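Local coordinates for protein galactose-binding lectin (Arachis hypogaea, PDB 2DVG) that binds galactose-containing carbohydrates as a tetrameric legume lectin whose sugar site is built beside bound calcium and manganese ions, at residues P81-I86 with D123-S128; M73-D78 with G214-L219; I32-L37 with F206-S211. All blocks are in the same frame, centred on the assembly; numbering follows the deposited sequence.

How the interactions relate
The three contacts converge on the galactose site from different layers of one legume lectin domain. Interaction 1 holds the sugar directly and ties it to the calcium ion; interactions 2 and 3 pack next to it, each with one end (G214 and S211, respectively) close to the galactose. Their centres are close: about 11 Å separate interaction 1 from each of the others, and about 9 Å separate interactions 2 and 3. Backbone bonds join them, D83 N to S209 O at 2.8 Å between interactions 1 and 3, and L34 N to H218 O at 2.9 Å between 2 and 3. A weaker bond, G84 N to H218 NE2 at 3.1 Å, links interactions 1 and 2.

Interaction 1 (P81-I86 with D123-S128); sequences PADGII and DTYSNS. With CA (calcium ion), chain G; GLA (alpha-D-galactopyranose), chain F.
With CG trans to its backbone N (chi1 176°), Y125 turns its ring away from the 81-86 segment and under the galactose, while its CB stays against A82 CB at 3.7 Å. T124 keeps its hydroxyl on the 81-86 side: at chi1 77° its OG1 sits between the backbone N and the carbonyl carbon and donates to P81 O over 3.0 Å, from above the carbonyl plane. The neighbouring backbone closes the pair, since T124 N donates to D83 O over 3.1 Å in an almost straight bond (170° at the hydrogen). These links grip both flanks of the cis peptide bond between A82 and D83, the Ala-Asp cis peptide familiar from legume lectins, which carries the aspartate into the sugar site. D83 then meets the galactose with both carboxylate oxygens: OD2 accepts from O4 of the sugar at 2.6 Å, OD1 from its O3 at 2.9 Å. The Y125 ring supplies the floor, one face lying under C5 of the galactose with that carbon 3.3 Å above the plane and offset toward the rim. N127 crosses D83 at about a right angle and divides its amide between two tasks. Its OD1 binds calcium at 2.8 Å, whereas ND2 is hydrogen-bonded to E129 OE2 and gives the sugar O3 a weak bond. Calcium is further bound by both carboxylate oxygens of D123 (OD1 at 2.6 Å), by Y125 O, by D132 and by a water that also donates to D83 O.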
loop_
_atom_site.group_PDB
_atom_site.type_symbol
_atom_site.label_atom_id
_atom_site.label_comp_id
_atom_site.label_asym_id
_atom_site.label_seq_id
_atom_site.Cartn_x
_atom_site.Cartn_y
_atom_site.Cartn_z
ATOM N N PRO A 81 15.651 -12.133 -33.977
ATOM C CA PRO A 81 15.036 -11.890 -32.670
ATOM C C PRO A 81 16.123 -11.674 -31.613
ATOM O O PRO A 81 16.542 -12.616 -30.939
ATOM C CB PRO A 81 14.244 -13.167 -32.435
ATOM C CG PRO A 81 13.824 -13.537 -33.827
ATOM C CD PRO A 81 15.099 -13.349 -34.594
ATOM N N ALA A 82 16.571 -10.427 -31.483
ATOM C CA ALA A 82 17.621 -10.051 -30.541
ATOM C C ALA A 82 17.440 -8.590 -30.122
ATOM O O ALA A 82 16.743 -7.850 -30.811
ATOM C CB ALA A 82 18.950 -10.233 -31.199
ATOM N N ASP A 83 18.080 -8.150 -29.030
ATOM C CA ASP A 83 18.972 -8.962 -28.200
ATOM C C ASP A 83 18.428 -9.360 -26.811
ATOM O O ASP A 83 18.809 -10.396 -26.260
ATOM C CB ASP A 83 20.309 -8.228 -28.028
ATOM C CG ASP A 83 21.339 -8.632 -29.066
ATOM O OD1 ASP A 83 22.185 -9.500 -28.777
ATOM O OD2 ASP A 83 21.303 -8.087 -30.184
ATOM N N GLY A 84 17.556 -8.542 -26.230
ATOM C CA GLY A 84 17.032 -8.896 -24.921
ATOM C C GLY A 84 16.702 -7.761 -23.972
ATOM O O GLY A 84 16.777 -6.595 -24.327
ATOM N N ILE A 85 16.337 -8.122 -22.750
ATOM C CA ILE A 85 15.972 -7.152 -21.733
ATOM C C ILE A 85 16.672 -7.427 -20.407
ATOM O O ILE A 85 16.737 -8.576 -19.957
ATOM C CB ILE A 85 14.458 -7.179 -21.475
ATOM C CG1 ILE A 85 13.707 -6.834 -22.757
ATOM C CG2 ILE A 85 14.101 -6.202 -20.373
ATOM C CD1 ILE A 85 12.211 -6.711 -22.571
ATOM N N ILE A 86 17.177 -6.372 -19.775
ATOM C CA ILE A 86 17.847 -6.511 -18.490
ATOM C C ILE A 86 17.326 -5.524 -17.445
ATOM O O ILE A 86 17.136 -4.331 -17.722
ATOM C CB ILE A 86 19.376 -6.320 -18.624
ATOM C CG1 ILE A 86 20.066 -6.703 -17.311
ATOM C CG2 ILE A 86 19.693 -4.868 -18.960
ATOM C CD1 ILE A 86 21.577 -6.735 -17.390
ATOM N N ASP A 123 18.295 -12.791 -22.000
ATOM C CA ASP A 123 18.997 -12.944 -23.267
ATOM C C ASP A 123 18.314 -13.840 -24.299
ATOM O O ASP A 123 18.006 -14.999 -24.022
ATOM C CB ASP A 123 20.396 -13.478 -22.973
ATOM C CG ASP A 123 21.462 -12.803 -23.791
ATOM O OD1 ASP A 123 21.327 -12.763 -25.030
ATOM O OD2 ASP A 123 22.441 -12.316 -23.197
ATOM N N THR A 124 18.117 -13.301 -25.500
ATOM C CA THR A 124 17.467 -14.035 -26.582
ATOM C C THR A 124 18.354 -14.296 -27.796
ATOM O O THR A 124 17.858 -14.706 -28.841
ATOM C CB THR A 124 16.236 -13.303 -27.089
ATOM O OG1 THR A 124 16.650 -12.221 -27.934
ATOM C CG2 THR A 124 15.422 -12.769 -25.920
ATOM N N TYR A 125 19.648 -14.028 -27.667
ATOM C CA TYR A 125 20.611 -14.282 -28.735
ATOM C C TYR A 125 21.941 -14.624 -28.064
ATOM O O TYR A 125 22.355 -13.954 -27.121
ATOM C CB TYR A 125 20.772 -13.067 -29.652
ATOM C CG TYR A 125 21.839 -13.258 -30.709
ATOM C CD1 TYR A 125 23.191 -13.167 -30.384
ATOM C CD2 TYR A 125 21.502 -13.567 -32.023
ATOM C CE1 TYR A 125 24.180 -13.378 -31.335
ATOM C CE2 TYR A 125 22.487 -13.782 -32.988
ATOM C CZ TYR A 125 23.826 -13.684 -32.634
ATOM O OH TYR A 125 24.814 -13.890 -33.573
ATOM N N SER A 126 22.605 -15.664 -28.557
ATOM C CA SER A 126 23.854 -16.125 -27.971
ATOM C C SER A 126 25.133 -15.453 -28.461
ATOM O O SER A 126 25.617 -15.746 -29.553
ATOM C CB SER A 126 23.964 -17.628 -28.178
ATOM O OG SER A 126 25.243 -18.087 -27.801
ATOM N N ASN A 127 25.693 -14.573 -27.634
ATOM C CA ASN A 127 26.922 -13.855 -27.972
ATOM C C ASN A 127 28.172 -14.538 -27.426
ATOM O O ASN A 127 28.549 -14.328 -26.273
ATOM C CB ASN A 127 26.863 -12.430 -27.423
ATOM C CG ASN A 127 25.957 -11.537 -28.228
ATOM O OD1 ASN A 127 24.744 -11.735 -28.268
ATOM N ND2 ASN A 127 26.543 -10.541 -28.886
ATOM N N SER A 128 28.833 -15.336 -28.256
ATOM C CA SER A 128 30.035 -16.032 -27.805
ATOM C C SER A 128 31.160 -15.094 -27.348
ATOM O O SER A 128 32.125 -15.537 -26.713
ATOM C CB SER A 128 30.553 -16.971 -28.900
ATOM O OG SER A 128 30.803 -16.276 -30.111
HETATM CA CA CA G . 23.806 -12.243 -25.724
HETATM C C1 GLA F . 25.344 -9.737 -34.100
HETATM C C2 GLA F . 25.353 -8.955 -32.780
HETATM C C3 GLA F . 24.434 -9.633 -31.760
HETATM C C4 GLA F . 23.034 -9.869 -32.349
HETATM C C5 GLA F . 23.129 -10.555 -33.723
HETATM C C6 GLA F . 21.791 -10.668 -34.417
HETATM O O1 GLA F . 26.006 -10.905 -34.435
HETATM O O2 GLA F . 26.671 -8.884 -32.258
HETATM O O3 GLA F . 24.342 -8.822 -30.599
HETATM O O4 GLA F . 22.334 -8.640 -32.470
HETATM O O5 GLA F . 24.006 -9.816 -34.606
HETATM O O6 GLA F . 21.850 -11.619 -35.471
HETATM O O HOH W 1 21.749 -10.981 -26.891
#

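Interaction 2 (M73-D78 with G214-L219); sequences MKDIKD and GRQIHL. With GLA (alpha-D-galactopyranose), chain F.
The imidazole of H218 is met by the sulfur of M73 at a slant, neither squarely over the ring nor in line with its rim: SD lies 4.7 Å from the ring centroid, 62° off the normal, and its nearest ring atom is CD2. M73 gets there with CG beside its own backbone N (chi1 -80°) and a bend at the thioether. The nitrogens of the ring are engaged elsewhere, ND1 with T35 OG1 and NE2, more weakly, with G84 N, which would favour this rotation of the imidazole. The backbones that carry these side chains pair as antiparallel strands. M73 and H218 form a non-hydrogen-bonded pair, marked by a CA-H...O contact in which M73 CA lies 3.2 Å from I217 O. K74 and I217 form the hydrogen-bonded pair that follows, with K74 N to I217 O and I217 N to K74 O both at 3.0 Å. I76, farther along the chain, sets its methyl CG2 against I217 CG1 at 3.8 Å, while its other branch extends CD1 to R215 CB at 3.9 Å. By then the chains have parted, and a water takes the place of a direct backbone bond, accepting from I76 N at 2.9 Å and lying close to R215 O. Beyond it, G214 CA comes within 3.5 Å of C6 of the galactose. The arrangement belongs to the back sheet of the legume lectin jelly roll, at the end where strand 64-74 leaves the sheet and strand 217-229 enters it, flanked by loops beside the carbohydrate site.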
loop_
_atom_site.group_PDB
_atom_site.type_symbol
_atom_site.label_atom_id
_atom_site.label_comp_id
_atom_site.label_asym_id
_atom_site.label_seq_id
_atom_site.Cartn_x
_atom_site.Cartn_y
_atom_site.Cartn_z
ATOM N N MET A 73 8.457 -9.707 -25.448
ATOM C CA MET A 73 9.390 -9.686 -26.553
ATOM C C MET A 73 8.735 -10.321 -27.784
ATOM O O MET A 73 8.442 -11.519 -27.809
ATOM C CB MET A 73 10.680 -10.406 -26.170
ATOM C CG MET A 73 11.607 -9.543 -25.327
ATOM S SD MET A 73 13.287 -10.181 -25.275
ATOM C CE MET A 73 13.284 -11.044 -23.701
ATOM N N LYS A 74 8.488 -9.505 -28.803
ATOM C CA LYS A 74 7.851 -9.984 -30.026
ATOM C C LYS A 74 8.768 -9.920 -31.234
ATOM O O LYS A 74 9.554 -8.988 -31.386
ATOM C CB LYS A 74 6.576 -9.178 -30.321
ATOM C CG LYS A 74 5.940 -9.536 -31.655
ATOM C CD LYS A 74 4.471 -9.918 -31.544
ATOM C CE LYS A 74 3.584 -8.696 -31.403
ATOM N NZ LYS A 74 2.136 -9.053 -31.408
ATOM N N ASP A 75 8.664 -10.919 -32.099
ATOM C CA ASP A 75 9.481 -10.936 -33.304
ATOM C C ASP A 75 8.948 -9.965 -34.356
ATOM O O ASP A 75 7.823 -9.468 -34.264
ATOM C CB ASP A 75 9.526 -12.338 -33.914
ATOM C CG ASP A 75 10.134 -13.352 -32.987
ATOM O OD1 ASP A 75 11.191 -13.055 -32.403
ATOM O OD2 ASP A 75 9.562 -14.451 -32.846
ATOM N N ILE A 76 9.778 -9.686 -35.351
ATOM C CA ILE A 76 9.385 -8.812 -36.444
ATOM C C ILE A 76 9.962 -9.377 -37.726
ATOM O O ILE A 76 10.968 -10.088 -37.711
ATOM C CB ILE A 76 9.888 -7.350 -36.256
ATOM C CG1 ILE A 76 11.394 -7.321 -36.040
ATOM C CG2 ILE A 76 9.195 -6.700 -35.070
ATOM C CD1 ILE A 76 11.943 -5.916 -35.926
ATOM N N LYS A 77 9.297 -9.094 -38.836
ATOM C CA LYS A 77 9.783 -9.549 -40.119
ATOM C C LYS A 77 10.702 -8.425 -40.546
ATOM O O LYS A 77 10.287 -7.267 -40.583
ATOM C CB LYS A 77 8.639 -9.685 -41.112
ATOM N N ASP A 78 11.951 -8.749 -40.852
ATOM C CA ASP A 78 12.453 -10.109 -40.802
ATOM C C ASP A 78 13.855 -10.077 -40.199
ATOM O O ASP A 78 14.801 -10.665 -40.730
ATOM C CB ASP A 78 12.486 -10.687 -42.216
ATOM C CG ASP A 78 12.676 -9.617 -43.274
ATOM O OD1 ASP A 78 11.674 -9.134 -43.844
ATOM O OD2 ASP A 78 13.834 -9.243 -43.521
ATOM N N GLY A 214 20.078 -7.744 -35.789
ATOM C CA GLY A 214 19.231 -8.235 -34.722
ATOM C C GLY A 214 18.302 -7.178 -34.154
ATOM O O GLY A 214 18.740 -6.198 -33.551
ATOM N N ARG A 215 17.005 -7.378 -34.347
ATOM C CA ARG A 215 16.021 -6.437 -33.840
ATOM C C ARG A 215 14.768 -7.184 -33.418
ATOM O O ARG A 215 14.518 -8.290 -33.893
ATOM C CB ARG A 215 15.670 -5.411 -34.917
ATOM C CG ARG A 215 16.872 -4.801 -35.597
ATOM C CD ARG A 215 16.490 -3.626 -36.462
ATOM N NE ARG A 215 17.619 -3.204 -37.281
ATOM C CZ ARG A 215 17.611 -2.142 -38.070
ATOM N NH1 ARG A 215 16.529 -1.384 -38.150
ATOM N NH2 ARG A 215 18.681 -1.841 -38.781
ATOM N N GLN A 216 13.998 -6.577 -32.521
ATOM C CA GLN A 216 12.750 -7.159 -32.033
ATOM C C GLN A 216 12.111 -6.190 -31.058
ATOM O O GLN A 216 12.786 -5.321 -30.499
ATOM C CB GLN A 216 12.992 -8.480 -31.307
ATOM C CG GLN A 216 13.599 -8.305 -29.934
ATOM C CD GLN A 216 13.857 -9.615 -29.230
ATOM O OE1 GLN A 216 14.584 -9.653 -28.243
ATOM N NE2 GLN A 216 13.260 -10.696 -29.728
ATOM N N ILE A 217 10.810 -6.351 -30.846
ATOM C CA ILE A 217 10.089 -5.479 -29.937
ATOM C C ILE A 217 10.323 -5.875 -28.477
ATOM O O ILE A 217 10.115 -7.028 -28.086
ATOM C CB ILE A 217 8.585 -5.508 -30.239
ATOM C CG1 ILE A 217 8.355 -5.195 -31.720
ATOM C CG2 ILE A 217 7.860 -4.495 -29.359
ATOM C CD1 ILE A 217 6.925 -5.430 -32.203
ATOM N N HIS A 218 10.784 -4.909 -27.687
ATOM C CA HIS A 218 11.044 -5.121 -26.273
ATOM C C HIS A 218 10.094 -4.208 -25.541
ATOM O O HIS A 218 10.241 -2.993 -25.598
ATOM C CB HIS A 218 12.474 -4.734 -25.905
ATOM C CG HIS A 218 13.525 -5.519 -26.620
ATOM N ND1 HIS A 218 14.020 -5.150 -27.851
ATOM C CD2 HIS A 218 14.200 -6.637 -26.263
ATOM C CE1 HIS A 218 14.959 -6.003 -28.220
ATOM N NE2 HIS A 218 15.087 -6.915 -27.274
ATOM N N LEU A 219 9.123 -4.790 -24.851
ATOM C CA LEU A 219 8.136 -3.994 -24.124
ATOM C C LEU A 219 8.142 -4.249 -22.623
ATOM O O LEU A 219 8.236 -5.393 -22.176
ATOM C CB LEU A 219 6.729 -4.293 -24.653
ATOM C CG LEU A 219 6.453 -4.117 -26.147
ATOM C CD1 LEU A 219 5.246 -4.939 -26.523
ATOM C CD2 LEU A 219 6.235 -2.642 -26.477
HETATM C C1 GLA F . 25.344 -9.737 -34.100
HETATM C C2 GLA F . 25.353 -8.955 -32.780
HETATM C C3 GLA F . 24.434 -9.633 -31.760
HETATM C C4 GLA F . 23.034 -9.869 -32.349
HETATM C C5 GLA F . 23.129 -10.555 -33.723
HETATM C C6 GLA F . 21.791 -10.668 -34.417
HETATM O O1 GLA F . 26.006 -10.905 -34.435
HETATM O O2 GLA F . 26.671 -8.884 -32.258
HETATM O O3 GLA F . 24.342 -8.822 -30.599
HETATM O O4 GLA F . 22.334 -8.640 -32.470
HETATM O O5 GLA F . 24.006 -9.816 -34.606
HETATM O O6 GLA F . 21.850 -11.619 -35.471
HETATM O O HOH W 2 12.487 -10.443 -34.800
#

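Interaction 3 (I32-L37 with F206-S211); sequences IQLTNL and FSASGS. With GLA (alpha-D-galactopyranose), chain F.
L34 and A208 meet through their beta carbons, L34 CB lying 3.5 Å from A208 CB. The leucine then folds over the small alanine: its CD1 also reaches A208 CB, at 3.6 Å, while the second methyl, CD2, settles 3.6 Å from F206 O. T35 adds its methyl to the same strand, CG2 standing 3.3 Å from A208 O and close to the following peptide. No hydrogen bond spans the two segments, so the contact is one of apolar groups packed on A208 CB and on the strand's carbonyls. It forms part of the filling between the two sheets of the legume lectin jelly roll: strand 201-209 belongs to the seven-stranded front sheet, and the turn after strand 32-33 comes from the back sheet. T35 is set by its first torsion (chi1 53°), which leaves OG1, bound to H218, between the backbone N and the carbonyl carbon and sends CG2 to A208. A208 is also touched by H218, and L34 by I220 from the same back-sheet strand. Farther along the interior, the F206 ring makes edge-to-face stacks with F69 and W223, carrying the apolar layer away from the sugar. S207 and S209 point away from the 32-37 segment; their hydroxyls are hydrogen-bonded to L106 O and G103 O. Past the end of the strand, S211 turns OG to the galactose, where O4 is its nearest partner, and S211 OG is also hydrogen-bonded to G214 N.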
loop_
_atom_site.group_PDB
_atom_site.type_symbol
_atom_site.label_atom_id
_atom_site.label_comp_id
_atom_site.label_asym_id
_atom_site.label_seq_id
_atom_site.Cartn_x
_atom_site.Cartn_y
_atom_site.Cartn_z
ATOM N N ILE A 32 5.908 0.498 -22.421
ATOM C CA ILE A 32 7.101 1.252 -22.749
ATOM C C ILE A 32 7.769 0.373 -23.793
ATOM O O ILE A 32 7.810 -0.853 -23.643
ATOM C CB ILE A 32 8.056 1.390 -21.530
ATOM C CG1 ILE A 32 7.523 2.431 -20.555
ATOM C CG2 ILE A 32 9.459 1.748 -21.989
ATOM C CD1 ILE A 32 8.453 2.670 -19.369
ATOM N N GLN A 33 8.254 0.980 -24.865
ATOM C CA GLN A 33 8.957 0.228 -25.891
ATOM C C GLN A 33 10.406 0.684 -25.756
ATOM O O GLN A 33 10.724 1.856 -25.954
ATOM C CB GLN A 33 8.391 0.539 -27.278
ATOM C CG GLN A 33 9.046 -0.255 -28.391
ATOM C CD GLN A 33 8.299 -0.163 -29.705
ATOM O OE1 GLN A 33 8.905 -0.186 -30.774
ATOM N NE2 GLN A 33 6.975 -0.075 -29.633
ATOM N N LEU A 34 11.275 -0.250 -25.393
ATOM C CA LEU A 34 12.681 0.048 -25.175
ATOM C C LEU A 34 13.574 0.260 -26.407
ATOM O O LEU A 34 14.580 0.957 -26.329
ATOM C CB LEU A 34 13.282 -1.039 -24.275
ATOM C CG LEU A 34 12.833 -1.077 -22.807
ATOM C CD1 LEU A 34 13.118 -2.447 -22.241
ATOM C CD2 LEU A 34 13.558 -0.015 -21.996
ATOM N N THR A 35 13.229 -0.325 -27.545
ATOM C CA THR A 35 14.078 -0.143 -28.711
ATOM C C THR A 35 13.349 0.337 -29.957
ATOM O O THR A 35 12.157 0.083 -30.129
ATOM C CB THR A 35 14.830 -1.438 -29.041
ATOM O OG1 THR A 35 13.895 -2.517 -29.158
ATOM C CG2 THR A 35 15.828 -1.757 -27.945
ATOM N N ASN A 36 14.085 1.052 -30.809
ATOM C CA ASN A 36 13.566 1.581 -32.068
ATOM C C ASN A 36 13.880 0.557 -33.168
ATOM O O ASN A 36 15.047 0.313 -33.490
ATOM C CB ASN A 36 14.239 2.916 -32.377
ATOM C CG ASN A 36 13.777 3.514 -33.683
ATOM O OD1 ASN A 36 13.913 2.902 -34.740
ATOM N ND2 ASN A 36 13.229 4.718 -33.620
ATOM N N LEU A 37 12.835 -0.038 -33.735
ATOM C CA LEU A 37 12.978 -1.070 -34.763
ATOM C C LEU A 37 13.645 -0.641 -36.059
ATOM O O LEU A 37 14.257 -1.464 -36.743
ATOM C CB LEU A 37 11.610 -1.682 -35.092
ATOM C CG LEU A 37 10.930 -2.522 -34.010
ATOM C CD1 LEU A 37 10.854 -1.749 -32.716
ATOM C CD2 LEU A 37 9.535 -2.903 -34.482
ATOM N N PHE A 206 15.059 -0.607 -16.565
ATOM C CA PHE A 206 15.123 -1.620 -17.611
ATOM C C PHE A 206 15.891 -1.145 -18.843
ATOM O O PHE A 206 15.848 0.033 -19.198
ATOM C CB PHE A 206 13.704 -2.018 -18.004
ATOM C CG PHE A 206 12.956 -2.707 -16.906
ATOM C CD1 PHE A 206 13.229 -4.035 -16.590
ATOM C CD2 PHE A 206 12.026 -2.011 -16.135
ATOM C CE1 PHE A 206 12.595 -4.654 -15.527
ATOM C CE2 PHE A 206 11.382 -2.627 -15.060
ATOM C CZ PHE A 206 11.670 -3.949 -14.757
ATOM N N SER A 207 16.598 -2.068 -19.488
ATOM C CA SER A 207 17.371 -1.748 -20.684
ATOM C C SER A 207 17.210 -2.830 -21.753
ATOM O O SER A 207 16.979 -3.999 -21.437
ATOM C CB SER A 207 18.848 -1.594 -20.323
ATOM O OG SER A 207 19.623 -1.274 -21.462
ATOM N N ALA A 208 17.323 -2.429 -23.016
ATOM C CA ALA A 208 17.191 -3.354 -24.142
ATOM C C ALA A 208 17.952 -2.833 -25.361
ATOM O O ALA A 208 18.111 -1.618 -25.540
ATOM C CB ALA A 208 15.708 -3.555 -24.498
ATOM N N SER A 209 18.416 -3.750 -26.204
ATOM C CA SER A 209 19.155 -3.349 -27.385
ATOM C C SER A 209 19.066 -4.338 -28.536
ATOM O O SER A 209 18.663 -5.492 -28.367
ATOM C CB SER A 209 20.626 -3.132 -27.030
ATOM O OG SER A 209 21.230 -4.344 -26.621
ATOM N N GLY A 210 19.461 -3.859 -29.708
ATOM C CA GLY A 210 19.462 -4.670 -30.906
ATOM C C GLY A 210 20.683 -4.290 -31.727
ATOM O O GLY A 210 21.492 -3.464 -31.296
ATOM N N SER A 211 20.829 -4.888 -32.904
ATOM C CA SER A 211 21.962 -4.590 -33.765
ATOM C C SER A 211 21.459 -4.231 -35.157
ATOM O O SER A 211 20.282 -3.925 -35.341
ATOM C CB SER A 211 22.895 -5.799 -33.834
ATOM O OG SER A 211 22.215 -6.954 -34.292
HETATM C C1 GLA F . 25.344 -9.737 -34.100
HETATM C C2 GLA F . 25.353 -8.955 -32.780
HETATM C C3 GLA F . 24.434 -9.633 -31.760
HETATM C C4 GLA F . 23.034 -9.869 -32.349
HETATM C C5 GLA F . 23.129 -10.555 -33.723
HETATM C C6 GLA F . 21.791 -10.668 -34.417
HETATM O O1 GLA F . 26.006 -10.905 -34.435
HETATM O O2 GLA F . 26.671 -8.884 -32.258
HETATM O O3 GLA F . 24.342 -8.822 -30.599
HETATM O O4 GLA F . 22.334 -8.640 -32.470
HETATM O O5 GLA F . 24.006 -9.816 -34.606
HETATM O O6 GLA F . 21.850 -11.619 -35.471
#